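Local coordinates for protein heroin esterase (Rhodococcus sp., PDB 1LZL) that probably hydrolyses acetyl esters, heroin among them, as an esterase of the alpha/beta hydrolase fold, at residues S50-S55 / E145-D150; V79-W84 / L138-H143; S284-F289 / S301-A306. All blocks are in the same frame, centred on the assembly; numbering follows the deposited sequence.

Contact 1: residues S50-S55 / E145-D150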
ATOM      1  N   SER A  50      -0.143 -10.575  19.085  1.00 16.38           N
ATOM      2  CA  SER A  50      -0.922 -11.752  18.693  1.00 17.02           C
ATOM      3  C   SER A  50      -1.704 -11.452  17.400  1.00 15.66           C
ATOM      4  O   SER A  50      -1.978 -10.280  17.155  1.00 17.63           O
ATOM      5  CB  SER A  50      -1.828 -12.263  19.794  0.63 19.72           C
ATOM      6  OG  SER A  50      -2.941 -11.452  20.040  0.63 22.88           O
ATOM      7  N   LEU A  51      -1.990 -12.476  16.634  1.00 15.16           N
ATOM      8  CA  LEU A  51      -2.672 -12.361  15.339  1.00 14.51           C
ATOM      9  C   LEU A  51      -3.905 -13.221  15.387  1.00 16.45           C
ATOM     10  O   LEU A  51      -3.847 -14.405  15.765  1.00 17.17           O
ATOM     11  CB  LEU A  51      -1.703 -12.752  14.208  1.00 18.01           C
ATOM     12  CG  LEU A  51      -2.109 -12.438  12.754  1.00 17.94           C
ATOM     13  CD1 LEU A  51      -0.929 -12.411  11.813  1.00 15.49           C
ATOM     14  CD2 LEU A  51      -3.101 -13.453  12.205  1.00 20.15           C
ATOM     15  N   ARG A  52      -5.041 -12.663  14.979  1.00 15.19           N
ATOM     16  CA  ARG A  52      -6.203 -13.537  14.825  1.00 14.63           C
ATOM     17  C   ARG A  52      -6.912 -13.080  13.547  1.00 13.93           C
ATOM     18  O   ARG A  52      -6.677 -11.974  13.094  1.00 15.45           O
ATOM     19  CB  ARG A  52      -7.154 -13.545  15.998  1.00 19.74           C
ATOM     20  CG  ARG A  52      -7.990 -12.286  16.189  1.00 19.44           C
ATOM     21  CD  ARG A  52      -8.920 -12.413  17.403  1.00 23.71           C
ATOM     22  NE  ARG A  52      -9.264 -11.077  17.893  1.00 28.64           N
ATOM     23  CZ  ARG A  52     -10.452 -10.521  17.859  1.00 32.88           C
ATOM     24  NH1 ARG A  52     -11.489 -11.202  17.350  1.00 42.20           N
ATOM     25  NH2 ARG A  52     -10.666  -9.287  18.327  1.00 41.79           N
ATOM     26  N   GLU A  53      -7.746 -13.961  13.030  1.00 15.65           N
ATOM     27  CA  GLU A  53      -8.425 -13.619  11.795  1.00 13.52           C
ATOM     28  C   GLU A  53      -9.809 -13.055  12.045  1.00 15.35           C
ATOM     29  O   GLU A  53     -10.588 -13.643  12.786  1.00 20.60           O
ATOM     30  CB  GLU A  53      -8.524 -14.872  10.941  1.00 17.29           C
ATOM     31  CG  GLU A  53      -9.100 -14.647   9.540  1.00 29.22           C
ATOM     32  CD  GLU A  53      -8.967 -15.982   8.796  1.00 37.09           C
ATOM     33  OE1 GLU A  53      -7.797 -16.353   8.534  1.00 46.17           O
ATOM     34  OE2 GLU A  53      -9.991 -16.635   8.514  1.00 44.34           O
ATOM     35  N   LEU A  54     -10.076 -11.918  11.409  1.00 12.14           N
ATOM     36  CA  LEU A  54     -11.415 -11.337  11.416  1.00 13.41           C
ATOM     37  C   LEU A  54     -12.031 -11.591  10.046  1.00 12.58           C
ATOM     38  O   LEU A  54     -11.347 -11.778   9.036  1.00 12.73           O
ATOM     39  CB  LEU A  54     -11.408  -9.814  11.650  1.00 14.67           C
ATOM     40  CG  LEU A  54     -10.618  -9.328  12.862  1.00 14.16           C
ATOM     41  CD1 LEU A  54     -10.625  -7.806  13.046  1.00 15.25           C
ATOM     42  CD2 LEU A  54     -11.181 -10.016  14.098  1.00 17.68           C
ATOM     43  N   SER A  55     -13.371 -11.542  10.015  1.00 13.83           N
ATOM     44  CA  SER A  55     -14.121 -11.690   8.792  1.00 12.76           C
ATOM     45  C   SER A  55     -15.053 -10.510   8.584  1.00 13.08           C
ATOM     46  O   SER A  55     -16.069 -10.410   9.256  1.00 17.78           O
ATOM     47  CB  SER A  55     -14.891 -12.995   8.989  0.58 16.12           C
ATOM     48  OG  SER A  55     -15.561 -13.393   7.834  0.58 15.92           O
ATOM     49  N   GLU A 145     -15.495  -0.897  19.112  1.00 24.82           N
ATOM     50  CA  GLU A 145     -15.504  -1.127  20.561  1.00 24.56           C
ATOM     51  C   GLU A 145     -15.193  -2.582  20.887  1.00 22.99           C
ATOM     52  O   GLU A 145     -14.349  -2.883  21.738  1.00 25.42           O
ATOM     53  CB  GLU A 145     -16.859  -0.681  21.131  1.00 33.10           C
ATOM     54  CG  GLU A 145     -16.724  -0.194  22.568  1.00 43.72           C
ATOM     55  CD  GLU A 145     -18.024   0.047  23.284  1.00 50.50           C
ATOM     56  OE1 GLU A 145     -18.891   0.780  22.755  1.00 53.46           O
ATOM     57  OE2 GLU A 145     -18.180  -0.483  24.419  1.00 72.03           O
ATOM     58  N   GLU A 146     -15.884  -3.469  20.190  1.00 23.40           N
ATOM     59  CA  GLU A 146     -15.702  -4.898  20.412  1.00 24.71           C
ATOM     60  C   GLU A 146     -14.260  -5.252  20.112  1.00 23.53           C
ATOM     61  O   GLU A 146     -13.663  -6.146  20.725  1.00 25.11           O
ATOM     62  CB  GLU A 146     -16.700  -5.679  19.561  1.00 29.23           C
ATOM     63  CG  GLU A 146     -16.255  -6.641  18.507  1.00 33.93           C
ATOM     64  CD  GLU A 146     -17.339  -7.094  17.537  1.00 32.02           C
ATOM     65  OE1 GLU A 146     -18.531  -6.788  17.747  1.00 35.44           O
ATOM     66  OE2 GLU A 146     -16.967  -7.759  16.540  1.00 49.17           O
ATOM     67  N   LEU A 147     -13.653  -4.589  19.146  1.00 17.66           N
ATOM     68  CA  LEU A 147     -12.304  -4.932  18.738  1.00 16.38           C
ATOM     69  C   LEU A 147     -11.231  -4.206  19.529  1.00 17.54           C
ATOM     70  O   LEU A 147     -10.034  -4.440  19.366  1.00 19.64           O
ATOM     71  CB  LEU A 147     -12.111  -4.599  17.252  1.00 18.05           C
ATOM     72  CG  LEU A 147     -12.876  -5.442  16.239  1.00 17.41           C
ATOM     73  CD1 LEU A 147     -12.546  -4.939  14.846  1.00 17.85           C
ATOM     74  CD2 LEU A 147     -12.534  -6.915  16.312  1.00 18.75           C
ATOM     75  N   GLY A 148     -11.616  -3.296  20.417  1.00 18.14           N
ATOM     76  CA  GLY A 148     -10.639  -2.640  21.266  1.00 19.23           C
ATOM     77  C   GLY A 148      -9.909  -1.529  20.503  1.00 17.73           C
ATOM     78  O   GLY A 148      -8.766  -1.172  20.832  1.00 18.57           O
ATOM     79  N   ILE A 149     -10.630  -1.004  19.521  1.00 16.74           N
ATOM     80  CA  ILE A 149     -10.147   0.056  18.629  1.00 18.32           C
ATOM     81  C   ILE A 149     -10.775   1.410  18.933  1.00 15.84           C
ATOM     82  O   ILE A 149     -11.985   1.549  19.170  1.00 17.91           O
ATOM     83  CB  ILE A 149     -10.456  -0.308  17.162  1.00 20.06           C
ATOM     84  CG1 ILE A 149      -9.604  -1.495  16.701  1.00 21.79           C
ATOM     85  CG2 ILE A 149     -10.297   0.905  16.267  1.00 25.28           C
ATOM     86  CD1 ILE A 149     -10.035  -2.035  15.350  1.00 22.84           C
ATOM     87  N   ASP A 150      -9.949   2.462  18.881  1.00 15.36           N
ATOM     88  CA  ASP A 150     -10.442   3.831  18.976  1.00 14.45           C
ATOM     89  C   ASP A 150     -10.901   4.306  17.601  1.00 14.33           C
ATOM     90  O   ASP A 150     -10.085   4.548  16.707  1.00 14.73           O
ATOM     91  CB  ASP A 150      -9.356   4.755  19.546  1.00 15.88           C
ATOM     92  CG  ASP A 150      -9.804   6.192  19.666  1.00 17.51           C
ATOM     93  OD1 ASP A 150     -10.896   6.586  19.209  1.00 18.20           O
ATOM     94  OD2 ASP A 150      -9.022   6.973  20.278  1.00 20.89           O
TER
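Leu147, at the end of the short helix 144-147, reaches toward Leu54 and Arg52 of the outermost strand 49-56. From CB the chain runs out to CG. With chi1 at -69°, CG swings away from the carbonyl carbon, and the extended chi2 carries both methyls out to the strand. CD1 meets one methyl of the opposite leucine: it lies 3.9 Å from Leu54 CD1. CD2 has more neighbours. It touches the same Leu54 CD1, also at 3.9 Å, and comes within 4.0 Å of Leu54 CD2. The two leucines therefore meet tip to tip, branch against branch. Leu147 CD2 also lies 3.6 Å from Arg52 NH2. The approach to the guanidinium is oblique.

Arg52 and Leu54 are two residues apart in the strand and both point toward the helix end. Arg52 runs extended from CG to NE, and its guanidinium spreads above Leu54. Leu54 CD2 lies 3.4 Å from the plane of that group, offset toward its rim. Tyr139 of helix 128-142 also packs on Leu54 and Leu147, and Phe69 of strand 65-72 packs on Leu54.

Behind Leu147 the helix closes with a Schellman motif. Gly148 takes a positive phi of 79°, and its N bonds to Glu145 O at 3.1 Å. The chain then turns into strand 149-150.

The contact is thus apolar at heart. Two buried leucines meet through methyls, and the aliphatic methyl of Leu147 also touches an exposed cationic group. Arg52 NH1 is 6.5 Å from Glu146 OE2, too far for a salt bridge. Any attraction between these opposite charges is probably diffuse and weak.

Contact 2: residues V79-W84 / L138-H143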
ATOM      1  N   VAL A  79      -7.140   1.182  21.355  1.00 17.72           N
ATOM      2  CA  VAL A  79      -5.917   1.719  20.748  1.00 17.37           C
ATOM      3  C   VAL A  79      -6.184   2.148  19.318  1.00 13.33           C
ATOM      4  O   VAL A  79      -7.180   1.683  18.743  1.00 15.38           O
ATOM      5  CB  VAL A  79      -4.775   0.700  20.712  1.00 17.01           C
ATOM      6  CG1 VAL A  79      -4.256   0.443  22.135  1.00 23.39           C
ATOM      7  CG2 VAL A  79      -5.254  -0.594  20.058  1.00 18.97           C
ATOM      8  N   PRO A  80      -5.348   3.001  18.754  1.00 13.46           N
ATOM      9  CA  PRO A  80      -5.495   3.304  17.317  1.00 13.26           C
ATOM     10  C   PRO A  80      -5.321   2.048  16.471  1.00 12.99           C
ATOM     11  O   PRO A  80      -4.730   1.050  16.924  1.00 14.02           O
ATOM     12  CB  PRO A  80      -4.320   4.268  17.028  1.00 13.98           C
ATOM     13  CG  PRO A  80      -3.986   4.880  18.352  1.00 16.50           C
ATOM     14  CD  PRO A  80      -4.235   3.753  19.359  1.00 16.06           C
ATOM     15  N   VAL A  81      -5.823   2.118  15.222  1.00 12.12           N
ATOM     16  CA  VAL A  81      -5.658   0.988  14.314  1.00 11.70           C
ATOM     17  C   VAL A  81      -5.147   1.474  12.952  1.00 11.47           C
ATOM     18  O   VAL A  81      -5.564   2.527  12.485  1.00 11.85           O
ATOM     19  CB  VAL A  81      -6.963   0.216  14.143  1.00 11.96           C
ATOM     20  CG1 VAL A  81      -8.066   1.103  13.569  1.00 14.08           C
ATOM     21  CG2 VAL A  81      -6.779  -1.043  13.275  1.00 12.17           C
ATOM     22  N   LEU A  82      -4.269   0.696  12.335  1.00 10.23           N
ATOM     23  CA  LEU A  82      -3.822   0.915  10.972  1.00 10.30           C
ATOM     24  C   LEU A  82      -4.507  -0.144  10.106  1.00 10.93           C
ATOM     25  O   LEU A  82      -4.256  -1.333  10.335  1.00 11.35           O
ATOM     26  CB  LEU A  82      -2.308   0.790  10.867  1.00 10.67           C
ATOM     27  CG  LEU A  82      -1.708   0.748   9.445  1.00 10.98           C
ATOM     28  CD1 LEU A  82      -1.979   2.057   8.693  1.00 10.45           C
ATOM     29  CD2 LEU A  82      -0.215   0.428   9.564  1.00 11.47           C
ATOM     30  N   LEU A  83      -5.320   0.265   9.146  1.00  9.09           N
ATOM     31  CA  LEU A  83      -5.816  -0.663   8.118  1.00  9.36           C
ATOM     32  C   LEU A  83      -4.704  -0.717   7.080  1.00  8.81           C
ATOM     33  O   LEU A  83      -4.335   0.313   6.524  1.00  9.99           O
ATOM     34  CB  LEU A  83      -7.136  -0.135   7.546  1.00 10.15           C
ATOM     35  CG  LEU A  83      -7.831  -1.050   6.540  1.00 11.50           C
ATOM     36  CD1 LEU A  83      -8.604  -2.143   7.213  1.00 23.15           C
ATOM     37  CD2 LEU A  83      -8.827  -0.278   5.659  1.00 21.72           C
ATOM     38  N   TRP A  84      -4.130  -1.884   6.820  1.00  8.68           N
ATOM     39  CA  TRP A  84      -2.982  -2.005   5.956  1.00  8.23           C
ATOM     40  C   TRP A  84      -3.321  -2.858   4.741  1.00  8.94           C
ATOM     41  O   TRP A  84      -4.032  -3.866   4.871  1.00  9.22           O
ATOM     42  CB  TRP A  84      -1.805  -2.700   6.722  1.00 10.79           C
ATOM     43  CG  TRP A  84      -0.617  -2.804   5.798  1.00 10.11           C
ATOM     44  CD1 TRP A  84      -0.137  -3.917   5.204  1.00 13.36           C
ATOM     45  CD2 TRP A  84       0.188  -1.706   5.381  1.00 11.66           C
ATOM     46  NE1 TRP A  84       0.943  -3.595   4.434  1.00 15.02           N
ATOM     47  CE2 TRP A  84       1.169  -2.251   4.526  1.00 13.29           C
ATOM     48  CE3 TRP A  84       0.212  -0.337   5.636  1.00 12.38           C
ATOM     49  CZ2 TRP A  84       2.161  -1.484   3.912  1.00 17.01           C
ATOM     50  CZ3 TRP A  84       1.196   0.449   5.030  1.00 16.43           C
ATOM     51  CH2 TRP A  84       2.168  -0.134   4.173  1.00 18.69           C
ATOM     52  N   LEU A 138     -15.202  -0.296   6.791  1.00  9.66           N
ATOM     53  CA  LEU A 138     -16.562  -0.208   7.381  1.00 10.35           C
ATOM     54  C   LEU A 138     -16.696  -1.129   8.580  1.00 12.17           C
ATOM     55  O   LEU A 138     -17.280  -0.756   9.601  1.00 13.41           O
ATOM     56  CB  LEU A 138     -17.584  -0.583   6.304  1.00 10.94           C
ATOM     57  CG  LEU A 138     -17.880   0.490   5.244  1.00 11.20           C
ATOM     58  CD1 LEU A 138     -18.756  -0.065   4.133  1.00 15.43           C
ATOM     59  CD2 LEU A 138     -18.618   1.667   5.898  1.00 13.19           C
ATOM     60  N   TYR A 139     -16.191  -2.350   8.408  1.00 11.10           N
ATOM     61  CA  TYR A 139     -16.290  -3.331   9.494  1.00 11.28           C
ATOM     62  C   TYR A 139     -15.482  -2.902  10.692  1.00 12.52           C
ATOM     63  O   TYR A 139     -16.011  -2.956  11.821  1.00 14.02           O
ATOM     64  CB  TYR A 139     -15.792  -4.677   8.954  1.00 11.81           C
ATOM     65  CG  TYR A 139     -15.632  -5.691  10.078  1.00 13.44           C
ATOM     66  CD1 TYR A 139     -16.751  -6.348  10.586  1.00 17.11           C
ATOM     67  CD2 TYR A 139     -14.369  -5.979  10.602  1.00 14.66           C
ATOM     68  CE1 TYR A 139     -16.550  -7.272  11.614  1.00 20.02           C
ATOM     69  CE2 TYR A 139     -14.159  -6.882  11.622  1.00 19.50           C
ATOM     70  CZ  TYR A 139     -15.295  -7.525  12.101  1.00 18.47           C
ATOM     71  OH  TYR A 139     -15.150  -8.430  13.134  1.00 23.78           O
ATOM     72  N   ILE A 140     -14.195  -2.559  10.520  1.00 11.23           N
ATOM     73  CA  ILE A 140     -13.407  -2.222  11.734  1.00 12.22           C
ATOM     74  C   ILE A 140     -13.983  -1.009  12.449  1.00 12.88           C
ATOM     75  O   ILE A 140     -13.936  -0.952  13.687  1.00 14.65           O
ATOM     76  CB  ILE A 140     -11.900  -2.104  11.504  0.60 14.05           C
ATOM     77  CG1 ILE A 140     -11.515  -1.003  10.541  0.60 13.43           C
ATOM     78  CG2 ILE A 140     -11.347  -3.473  11.086  0.60 17.03           C
ATOM     79  CD1 ILE A 140      -9.998  -0.941  10.371  0.60 18.86           C
ATOM     80  N   HIS A 141     -14.549  -0.055  11.710  1.00 13.20           N
ATOM     81  CA  HIS A 141     -15.101   1.154  12.303  1.00 12.57           C
ATOM     82  C   HIS A 141     -16.364   0.788  13.071  1.00 13.47           C
ATOM     83  O   HIS A 141     -16.496   1.216  14.229  1.00 16.86           O
ATOM     84  CB  HIS A 141     -15.413   2.174  11.193  1.00 16.28           C
ATOM     85  CG  HIS A 141     -16.011   3.406  11.803  1.00 18.06           C
ATOM     86  ND1 HIS A 141     -17.333   3.676  11.602  1.00 21.60           N
ATOM     87  CD2 HIS A 141     -15.499   4.376  12.609  1.00 19.80           C
ATOM     88  CE1 HIS A 141     -17.631   4.809  12.256  1.00 21.16           C
ATOM     89  NE2 HIS A 141     -16.542   5.242  12.872  1.00 21.13           N
ATOM     90  N   ALA A 142     -17.226  -0.001  12.460  1.00 13.48           N
ATOM     91  CA  ALA A 142     -18.520  -0.355  13.092  1.00 15.84           C
ATOM     92  C   ALA A 142     -18.328  -1.272  14.273  1.00 16.51           C
ATOM     93  O   ALA A 142     -19.122  -1.246  15.204  1.00 19.88           O
ATOM     94  CB  ALA A 142     -19.441  -1.035  12.088  1.00 15.93           C
ATOM     95  N   HIS A 143     -17.316  -2.117  14.266  1.00 15.67           N
ATOM     96  CA  HIS A 143     -17.067  -3.014  15.400  1.00 15.86           C
ATOM     97  C   HIS A 143     -15.941  -2.509  16.288  1.00 16.82           C
ATOM     98  O   HIS A 143     -15.337  -3.295  17.010  1.00 16.23           O
ATOM     99  CB  HIS A 143     -16.772  -4.426  14.860  1.00 15.64           C
ATOM    100  CG  HIS A 143     -17.968  -5.028  14.171  1.00 20.57           C
ATOM    101  ND1 HIS A 143     -18.801  -5.941  14.781  1.00 23.89           N
ATOM    102  CD2 HIS A 143     -18.498  -4.848  12.941  1.00 22.68           C
ATOM    103  CE1 HIS A 143     -19.782  -6.311  13.958  1.00 24.69           C
ATOM    104  NE2 HIS A 143     -19.611  -5.649  12.828  1.00 24.28           N
TER
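Ile140 packs on Val81 and Leu83, joining helix 128-142 to strand 79-85 in the central sheet of the alpha/beta hydrolase fold. The helix belongs to a beta-alpha-beta crossover. It leads from strand 112-116 to strand 153-159, which flank strand 79-85 in the sheet. It therefore packs on the strand that lies between the two it connects.

The interactions across the contact are apolar, and all three residues are buried. Val81 and Leu83 both point toward the helix, while Leu82 between them points away, as expected of alternate residues in a strand. Ile140 is the helix residue that answers them. With chi1 at 62°, CG1 lies in the cleft flanked by its own N and C, and chi2 of 180° then extends the branch to CD1. That terminal methyl meets both strand residues. Ile140 CD1 is 4.3 Å from Val81 CG1, a looser approach than that to Leu83. Ile140 has a second conformer, so the exact distances from its CD1 are less certain. Around this cluster, Ala112 touches Val81, and Ala114 and Val116 touch Leu83, all from strand 112-116.

Hydrogen bonds occur within the helix segment. Ala142 N bonds to Leu138 O at 3.0 Å, and His143 N bonds to Tyr139 O at 2.9 Å. His143 is the first residue to leave helical geometry. Its ND1 bonds to Glu146 just beyond.

Two rings meet where the helix ends. Tyr139 CE1 lies 3.4 Å above the plane of the His143 ring, offset toward its rim. Tyr139 also touches Ala56 of strand 49-56.

Across the contact, Leu83 and Ile140 approach at a slant. Ile140 CD1 lies 3.7 Å from Leu83 CD1 and 4.1 Å from Leu83 CB.

Contact 3: residues S284-F289 / S301-A306. Unlike the reference sequence in segment 301-306: Ser301 (reference Arg).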
ATOM      1  N   SER A 284      10.940  11.664  -1.034  1.00  7.33           N
ATOM      2  CA  SER A 284      11.532  10.854  -2.119  1.00  8.09           C
ATOM      3  C   SER A 284      12.948  10.533  -1.697  1.00  8.03           C
ATOM      4  O   SER A 284      13.791  11.423  -1.465  1.00  8.75           O
ATOM      5  CB  SER A 284      11.488  11.621  -3.417  1.00  7.60           C
ATOM      6  OG  SER A 284      11.635  10.792  -4.589  1.00  8.58           O
ATOM      7  N   PHE A 285      13.250   9.238  -1.573  1.00  8.79           N
ATOM      8  CA  PHE A 285      14.522   8.800  -0.997  1.00  8.89           C
ATOM      9  C   PHE A 285      15.547   8.663  -2.115  1.00  9.83           C
ATOM     10  O   PHE A 285      15.176   8.242  -3.247  1.00  9.68           O
ATOM     11  CB  PHE A 285      14.325   7.438  -0.300  1.00 10.37           C
ATOM     12  CG  PHE A 285      13.655   7.548   1.056  1.00  9.97           C
ATOM     13  CD1 PHE A 285      12.264   7.563   1.125  1.00 10.30           C
ATOM     14  CD2 PHE A 285      14.396   7.675   2.233  1.00 12.24           C
ATOM     15  CE1 PHE A 285      11.595   7.710   2.334  1.00  9.25           C
ATOM     16  CE2 PHE A 285      13.742   7.822   3.464  1.00 11.57           C
ATOM     17  CZ  PHE A 285      12.359   7.840   3.492  1.00 10.27           C
ATOM     18  N   PRO A 286      16.797   9.049  -1.888  1.00  9.74           N
ATOM     19  CA  PRO A 286      17.808   9.023  -2.947  1.00 10.03           C
ATOM     20  C   PRO A 286      18.409   7.630  -3.134  1.00 10.13           C
ATOM     21  O   PRO A 286      18.592   6.882  -2.164  1.00 10.67           O
ATOM     22  CB  PRO A 286      18.851   9.999  -2.364  1.00 10.73           C
ATOM     23  CG  PRO A 286      18.814   9.733  -0.892  1.00 11.43           C
ATOM     24  CD  PRO A 286      17.326   9.537  -0.588  1.00 10.59           C
ATOM     25  N   GLY A 287      18.724   7.328  -4.386  1.00 11.01           N
ATOM     26  CA  GLY A 287      19.561   6.129  -4.626  1.00 12.39           C
ATOM     27  C   GLY A 287      18.819   4.828  -4.454  1.00 12.60           C
ATOM     28  O   GLY A 287      19.378   3.736  -4.341  1.00 14.80           O
ATOM     29  N   THR A 288      17.501   4.862  -4.422  1.00 12.68           N
ATOM     30  CA  THR A 288      16.628   3.732  -4.126  1.00 12.39           C
ATOM     31  C   THR A 288      15.868   3.261  -5.361  1.00 11.46           C
ATOM     32  O   THR A 288      15.922   3.906  -6.413  1.00 11.71           O
ATOM     33  CB  THR A 288      15.613   4.147  -3.050  1.00 13.73           C
ATOM     34  OG1 THR A 288      14.997   5.353  -3.505  1.00 14.58           O
ATOM     35  CG2 THR A 288      16.312   4.410  -1.734  1.00 13.63           C
ATOM     36  N   PHE A 289      15.146   2.142  -5.214  1.00 11.37           N
ATOM     37  CA  PHE A 289      14.324   1.659  -6.345  1.00 12.47           C
ATOM     38  C   PHE A 289      13.000   1.149  -5.757  1.00 11.52           C
ATOM     39  O   PHE A 289      12.848   1.030  -4.549  1.00 12.48           O
ATOM     40  CB  PHE A 289      15.067   0.618  -7.188  1.00 13.36           C
ATOM     41  CG  PHE A 289      15.552  -0.614  -6.450  1.00 14.66           C
ATOM     42  CD1 PHE A 289      14.686  -1.671  -6.215  1.00 13.61           C
ATOM     43  CD2 PHE A 289      16.864  -0.722  -5.992  1.00 15.42           C
ATOM     44  CE1 PHE A 289      15.131  -2.793  -5.542  1.00 14.77           C
ATOM     45  CE2 PHE A 289      17.329  -1.840  -5.313  1.00 15.91           C
ATOM     46  CZ  PHE A 289      16.444  -2.871  -5.077  1.00 17.78           C
ATOM     47  N   SER A 301      17.205   2.198   3.780  1.00 15.55           N
ATOM     48  CA  SER A 301      16.012   1.424   4.157  1.00 15.85           C
ATOM     49  C   SER A 301      15.722   1.594   5.644  1.00 16.09           C
ATOM     50  O   SER A 301      14.560   1.832   6.043  1.00 17.75           O
ATOM     51  CB  SER A 301      16.210  -0.055   3.792  1.00 16.82           C
ATOM     52  OG  SER A 301      16.396  -0.190   2.390  1.00 14.76           O
ATOM     53  N   GLU A 302      16.743   1.508   6.493  1.00 16.37           N
ATOM     54  CA  GLU A 302      16.539   1.688   7.950  1.00 16.95           C
ATOM     55  C   GLU A 302      15.980   3.067   8.233  1.00 13.83           C
ATOM     56  O   GLU A 302      15.041   3.173   9.036  1.00 15.73           O
ATOM     57  CB  GLU A 302      17.843   1.410   8.741  1.00 18.73           C
ATOM     58  CG  GLU A 302      18.227  -0.084   8.581  1.00 25.13           C
ATOM     59  CD  GLU A 302      19.556  -0.366   9.259  1.00 39.16           C
ATOM     60  OE1 GLU A 302      20.238   0.592   9.693  1.00 47.34           O
ATOM     61  OE2 GLU A 302      19.878  -1.566   9.368  1.00 58.17           O
ATOM     62  N   ARG A 303      16.536   4.106   7.602  1.00 16.21           N
ATOM     63  CA  ARG A 303      15.993   5.453   7.767  1.00 16.44           C
ATOM     64  C   ARG A 303      14.521   5.519   7.348  1.00 14.81           C
ATOM     65  O   ARG A 303      13.694   6.160   8.025  1.00 15.72           O
ATOM     66  CB  ARG A 303      16.692   6.459   6.868  1.00 20.95           C
ATOM     67  CG  ARG A 303      18.069   6.930   7.265  1.00 25.87           C
ATOM     68  CD  ARG A 303      18.396   8.205   6.551  1.00 23.80           C
ATOM     69  NE  ARG A 303      18.706   8.223   5.120  1.00 20.45           N
ATOM     70  CZ  ARG A 303      18.116   9.131   4.317  1.00 30.95           C
ATOM     71  NH1 ARG A 303      17.220  10.028   4.740  1.00 18.11           N
ATOM     72  NH2 ARG A 303      18.386   9.210   3.007  1.00 20.61           N
ATOM     73  N   GLY A 304      14.197   4.909   6.210  1.00 13.91           N
ATOM     74  CA  GLY A 304      12.796   4.929   5.736  1.00 15.44           C
ATOM     75  C   GLY A 304      11.856   4.225   6.698  1.00 15.93           C
ATOM     76  O   GLY A 304      10.761   4.681   7.010  1.00 15.35           O
ATOM     77  N   ALA A 305      12.307   3.064   7.188  1.00 14.10           N
ATOM     78  CA  ALA A 305      11.490   2.304   8.156  1.00 13.02           C
ATOM     79  C   ALA A 305      11.251   3.020   9.463  1.00 13.74           C
ATOM     80  O   ALA A 305      10.155   3.021  10.036  1.00 13.40           O
ATOM     81  CB  ALA A 305      12.150   0.929   8.400  1.00 15.49           C
ATOM     82  N   ALA A 306      12.319   3.647   9.968  1.00 14.39           N
ATOM     83  CA  ALA A 306      12.164   4.422  11.217  1.00 15.42           C
ATOM     84  C   ALA A 306      11.201   5.569  11.023  1.00 12.28           C
ATOM     85  O   ALA A 306      10.359   5.881  11.874  1.00 13.83           O
ATOM     86  CB  ALA A 306      13.527   4.905  11.684  1.00 16.19           C
TER
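Phe285, Arg303 and Gly304 carry most of this contact between the end of strand 280-285 and helix 299-315. Phe285 is buried and points toward the helix. Its chi1 of -78° turns the ring so that CE2 and CZ come to Gly304, whose backbone is bare of side chain. Phe285 CZ lies 3.7 Å from Gly304 CA, and CE2 of the same ring lies 3.8 Å from that CA. The approach is oblique to the ring. Val300 and Glu307 of the same helix also touch Phe285, and Tyr253, Ser255 and Met257 reach it from strand 252-257.

Arg303 is exposed and points toward the strand end. A bend at chi3 (-73°) brings its guanidinium to Phe285 and Pro286. Phe285 CD2 lies over one face of the guanidinium, and Phe285 CE2 is 4.3 Å from Arg303 NH1. Pro286 comes to the edge of the group, near its plane, with Pro286 CD 3.8 Å from Arg303 NH2.

Past the proline the loop turns through Gly287. Thr288 OG1 donates to Phe285 O at 2.9 Å, from well above the carbonyl plane. It also takes a bond from Glu258 N.

The contact packs the last strand of an alpha/beta hydrolase sheet against the C-terminal helix. The loop between them is where this fold usually carries its catalytic histidine.

Overall arrangement
Past two N-terminal helices, strand 49-56 opens contact 1, which closes a long loop at 145-150. Contact 2 opens at strand 79-84 and closes at 138-143, the end of helix 128-142, so it nests wholly within contact 1. The two touch: Val79 N and O pair with Gly148 O and Asp150 N, probably by hydrogen bonds. Contact 3 follows in series and closes a short loop near the C terminus, crossing neither. Its centre is about 31 Å from that of contact 1 and 28 Å from that of contact 2. All three reach the same mixed sheet. Contacts 1 and 3 involve its two outermost strands, whereas contact 2 involves an inner one.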